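Local coordinates for SusD/RagB family nutrient-binding outer membrane lipoprotein (Bacteroides vulgatus, PDB 4F7A), which probably binds glycans, perhaps mucin O-glycans, at the outer membrane as a SusD-like lipoprotein of a nutrient-uptake system, at residues W439-Y447 with L502-N510. Sequence-based numbering, arbitrary orientation.
Sequences WAEQRRTGY and LWWDTGKNN
The C-terminal end of helix 435-445, part of the mostly helical, TPR-like SusD fold, is covered by the chain's closing loop, where Asn509 meets Thr445 and Trp504 meets Arg443 and Arg444. A carboxamide suits the helix end, whose last carbonyls lack helical N-H partners: Asn509 ND2 donates to Thr445 O at 2.9 Å, in the carbonyl plane and on a lone pair, with an N-H...O angle of 155°. Its other branch, OD1, lies beside Thr445 CA and accepts from Asn213, while ND2 also reaches Glu417. Tyr447 CE2 lies 3.5 Å from Asn509 ND2. Replacing Asn509 by alanine takes away both amide atoms, and would probably leave Thr445 O, Glu417 and Asn213 without this mate and open a gap beside the Tyr447 ring.

Trp504 suits the helix flank because its broad indole spans a whole turn. With CG between the backbone N and carbonyl carbon (chi1 49°), the six-membered ring reaches in: CE3 touches Arg444 CG at 3.6 Å, Arg443 CB lies at the ring edge, and CH2 approaches Ala440 O. CH2 also lies over one face of the Arg443 guanidinium, opposite Trp439. The Trp504 and Arg443 planes stand 64° apart, so this is no parallel stack. Trp504 NE1 bonds Asp130 OD1, Arg443 NH1 the Asp130 backbone O.

Water 1 lies 2.9 Å from Arg443 O and 2.7 Å from Asp505 OD1, able to donate to either; water 2 donates to Arg444 O and Trp504 O. Asp505 forms salt bridges to Arg469 (OD2) and Arg501 (OD1). Thus Thr445 O takes an amide and Arg444 O a water, while indole covers the flank with Arg444 carbon and the Arg443 guanidinium.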
loop_
_atom_site.group_PDB
_atom_site.type_symbol
_atom_site.label_atom_id
_atom_site.label_comp_id
_atom_site.label_asym_id
_atom_site.label_seq_id
_atom_site.Cartn_x
_atom_site.Cartn_y
_atom_site.Cartn_z
ATOM N N TRP A 439 -1.172 2.775 -4.651
ATOM C CA TRP A 439 -1.948 3.969 -4.867
ATOM C C TRP A 439 -1.270 5.204 -4.260
ATOM O O TRP A 439 -1.283 6.253 -4.859
ATOM C CB TRP A 439 -3.372 3.798 -4.333
ATOM C CG TRP A 439 -4.280 4.990 -4.684
ATOM C CD1 TRP A 439 -4.273 5.695 -5.843
ATOM C CD2 TRP A 439 -5.337 5.551 -3.873
ATOM N NE1 TRP A 439 -5.230 6.701 -5.804
ATOM C CE2 TRP A 439 -5.895 6.626 -4.602
ATOM C CE3 TRP A 439 -5.840 5.266 -2.588
ATOM C CZ2 TRP A 439 -6.934 7.390 -4.108
ATOM C CZ3 TRP A 439 -6.859 6.032 -2.093
ATOM C CH2 TRP A 439 -7.405 7.089 -2.853
ATOM N N ALA A 440 -0.705 5.076 -3.060
ATOM C CA ALA A 440 -0.019 6.186 -2.424
ATOM C C ALA A 440 1.119 6.661 -3.298
ATOM O O ALA A 440 1.266 7.855 -3.545
ATOM C CB ALA A 440 0.499 5.786 -1.057
ATOM N N GLU A 441 1.913 5.730 -3.802
ATOM C CA GLU A 441 3.053 6.104 -4.650
ATOM C C GLU A 441 2.649 6.659 -6.005
ATOM O O GLU A 441 3.325 7.541 -6.570
ATOM C CB GLU A 441 4.027 4.934 -4.771
ATOM C CG GLU A 441 4.846 4.780 -3.517
ATOM C CD GLU A 441 5.815 5.922 -3.347
ATOM O OE1 GLU A 441 6.896 5.839 -3.991
ATOM O OE2 GLU A 441 5.507 6.888 -2.587
ATOM N N GLN A 442 1.547 6.178 -6.543
ATOM C CA GLN A 442 1.033 6.749 -7.779
ATOM C C GLN A 442 0.614 8.219 -7.616
ATOM O O GLN A 442 0.895 9.067 -8.472
ATOM C CB GLN A 442 -0.121 5.906 -8.291
ATOM C CG GLN A 442 -0.678 6.370 -9.627
ATOM C CD GLN A 442 -1.789 7.395 -9.514
ATOM O OE1 GLN A 442 -2.414 7.548 -8.466
ATOM N NE2 GLN A 442 -2.062 8.078 -10.615
ATOM N N ARG A 443 -0.035 8.512 -6.492
ATOM C CA ARG A 443 -0.420 9.882 -6.175
ATOM C C ARG A 443 0.786 10.756 -5.887
ATOM O O ARG A 443 0.810 11.917 -6.278
ATOM C CB ARG A 443 -1.411 9.922 -5.010
ATOM C CG ARG A 443 -2.767 9.315 -5.394
ATOM C CD ARG A 443 -3.725 9.293 -4.244
ATOM N NE ARG A 443 -3.396 8.194 -3.329
ATOM C CZ ARG A 443 -3.474 8.256 -2.000
ATOM N NH1 ARG A 443 -3.869 9.378 -1.399
ATOM N NH2 ARG A 443 -3.147 7.197 -1.275
ATOM N N ARG A 444 1.793 10.181 -5.233
ATOM C CA ARG A 444 2.959 10.925 -4.820
ATOM C C ARG A 444 3.823 11.279 -6.035
ATOM O O ARG A 444 4.270 12.420 -6.185
ATOM C CB ARG A 444 3.751 10.091 -3.798
ATOM C CG ARG A 444 4.710 10.880 -2.903
ATOM C CD ARG A 444 6.166 10.827 -3.265
ATOM N NE ARG A 444 6.754 9.477 -3.369
ATOM C CZ ARG A 444 8.001 9.258 -3.802
ATOM N NH1 ARG A 444 8.796 10.271 -4.144
ATOM N NH2 ARG A 444 8.453 8.030 -3.917
ATOM N N THR A 445 4.013 10.318 -6.933
ATOM C CA THR A 445 4.999 10.500 -8.028
ATOM C C THR A 445 4.405 10.714 -9.413
ATOM O O THR A 445 5.135 11.085 -10.351
ATOM C CB THR A 445 5.893 9.263 -8.145
ATOM O OG1 THR A 445 5.113 8.150 -8.610
ATOM C CG2 THR A 445 6.542 8.906 -6.784
ATOM N N GLY A 446 3.126 10.371 -9.588
ATOM C CA GLY A 446 2.497 10.355 -10.914
ATOM C C GLY A 446 2.704 9.069 -11.704
ATOM O O GLY A 446 2.240 8.953 -12.855
ATOM N N TYR A 447 3.378 8.096 -11.085
ATOM C CA TYR A 447 3.749 6.854 -11.738
ATOM C C TYR A 447 3.206 5.647 -10.975
ATOM O O TYR A 447 3.088 5.675 -9.754
ATOM C CB TYR A 447 5.263 6.742 -11.853
ATOM C CG TYR A 447 5.917 7.929 -12.560
ATOM C CD1 TYR A 447 5.468 8.363 -13.799
ATOM C CD2 TYR A 447 6.987 8.609 -11.983
ATOM C CE1 TYR A 447 6.048 9.468 -14.454
ATOM C CE2 TYR A 447 7.610 9.683 -12.656
ATOM C CZ TYR A 447 7.106 10.125 -13.879
ATOM O OH TYR A 447 7.705 11.198 -14.531
ATOM N N LEU A 502 -2.852 15.739 -0.784
ATOM C CA LEU A 502 -2.265 15.546 0.537
ATOM C C LEU A 502 -0.928 16.264 0.632
ATOM O O LEU A 502 -0.360 16.665 -0.388
ATOM C CB LEU A 502 -2.138 14.060 0.841
ATOM C CG LEU A 502 -3.478 13.327 0.806
ATOM C CD1 LEU A 502 -3.294 11.875 1.211
ATOM C CD2 LEU A 502 -4.516 14.053 1.711
ATOM N N TRP A 503 -0.458 16.472 1.861
ATOM C CA TRP A 503 0.774 17.200 2.123
ATOM C C TRP A 503 1.969 16.689 1.295
ATOM O O TRP A 503 2.714 17.488 0.713
ATOM C CB TRP A 503 1.093 17.171 3.629
ATOM C CG TRP A 503 2.465 17.710 4.010
ATOM C CD1 TRP A 503 2.878 19.019 4.023
ATOM C CD2 TRP A 503 3.582 16.934 4.444
ATOM N NE1 TRP A 503 4.190 19.094 4.454
ATOM C CE2 TRP A 503 4.644 17.828 4.714
ATOM C CE3 TRP A 503 3.778 15.571 4.674
ATOM C CZ2 TRP A 503 5.886 17.390 5.189
ATOM C CZ3 TRP A 503 5.027 15.133 5.118
ATOM C CH2 TRP A 503 6.057 16.039 5.378
ATOM N N TRP A 504 2.146 15.373 1.217
ATOM C CA TRP A 504 3.285 14.813 0.459
ATOM C C TRP A 504 3.147 14.813 -1.050
ATOM O O TRP A 504 4.108 14.481 -1.749
ATOM C CB TRP A 504 3.696 13.425 0.944
ATOM C CG TRP A 504 2.614 12.374 1.125
ATOM C CD1 TRP A 504 2.293 11.754 2.305
ATOM C CD2 TRP A 504 1.796 11.744 0.122
ATOM N NE1 TRP A 504 1.325 10.816 2.105
ATOM C CE2 TRP A 504 0.988 10.792 0.780
ATOM C CE3 TRP A 504 1.653 11.900 -1.248
ATOM C CZ2 TRP A 504 0.086 9.987 0.102
ATOM C CZ3 TRP A 504 0.752 11.135 -1.918
ATOM C CH2 TRP A 504 -0.044 10.187 -1.242
ATOM N N ASP A 505 1.988 15.232 -1.534
ATOM C CA ASP A 505 1.653 15.286 -2.957
ATOM C C ASP A 505 1.837 16.731 -3.409
ATOM O O ASP A 505 0.984 17.588 -3.140
ATOM C CB ASP A 505 0.191 14.827 -3.132
ATOM C CG ASP A 505 -0.314 14.915 -4.559
ATOM O OD1 ASP A 505 0.440 15.359 -5.456
ATOM O OD2 ASP A 505 -1.483 14.530 -4.772
ATOM N N THR A 506 2.957 17.000 -4.073
ATOM C CA THR A 506 3.273 18.357 -4.547
ATOM C C THR A 506 2.842 18.566 -5.992
ATOM O O THR A 506 2.937 19.663 -6.515
ATOM C CB THR A 506 4.782 18.630 -4.460
ATOM O OG1 THR A 506 5.473 17.672 -5.272
ATOM C CG2 THR A 506 5.263 18.513 -3.018
ATOM N N GLY A 507 2.414 17.509 -6.663
ATOM C CA GLY A 507 2.025 17.611 -8.060
ATOM C C GLY A 507 3.194 17.497 -9.016
ATOM O O GLY A 507 2.994 17.527 -10.223
ATOM N N LYS A 508 4.420 17.392 -8.501
ATOM C CA LYS A 508 5.561 17.122 -9.368
ATOM C C LYS A 508 6.715 16.561 -8.585
ATOM O O LYS A 508 6.780 16.706 -7.374
ATOM C CB LYS A 508 5.996 18.361 -10.149
ATOM C CG LYS A 508 6.686 19.434 -9.347
ATOM C CD LYS A 508 6.975 20.637 -10.257
ATOM C CE LYS A 508 7.876 21.674 -9.582
ATOM N NZ LYS A 508 7.371 22.086 -8.236
ATOM N N ASN A 509 7.618 15.890 -9.282
ATOM C CA ASN A 509 8.778 15.343 -8.644
ATOM C C ASN A 509 9.822 16.441 -8.626
ATOM O O ASN A 509 10.128 17.042 -9.658
ATOM C CB ASN A 509 9.205 14.049 -9.333
ATOM C CG ASN A 509 8.118 13.005 -9.246
ATOM O OD1 ASN A 509 7.613 12.754 -8.150
ATOM N ND2 ASN A 509 7.735 12.395 -10.391
ATOM N N ASN A 510 10.292 16.743 -7.419
ATOM C CA ASN A 510 11.259 17.803 -7.158
ATOM C C ASN A 510 12.542 17.086 -6.758
ATOM O O ASN A 510 12.562 16.378 -5.732
ATOM C CB ASN A 510 10.775 18.675 -5.974
ATOM C CG ASN A 510 9.488 19.457 -6.280
ATOM O OD1 ASN A 510 9.374 20.060 -7.337
ATOM N ND2 ASN A 510 8.513 19.447 -5.338
HETATM O O HOH W 1 2.200 14.325 -7.189
HETATM O O HOH W 2 4.697 14.585 -4.474
HETATM O O HOH W 3 4.750 14.175 -8.687
#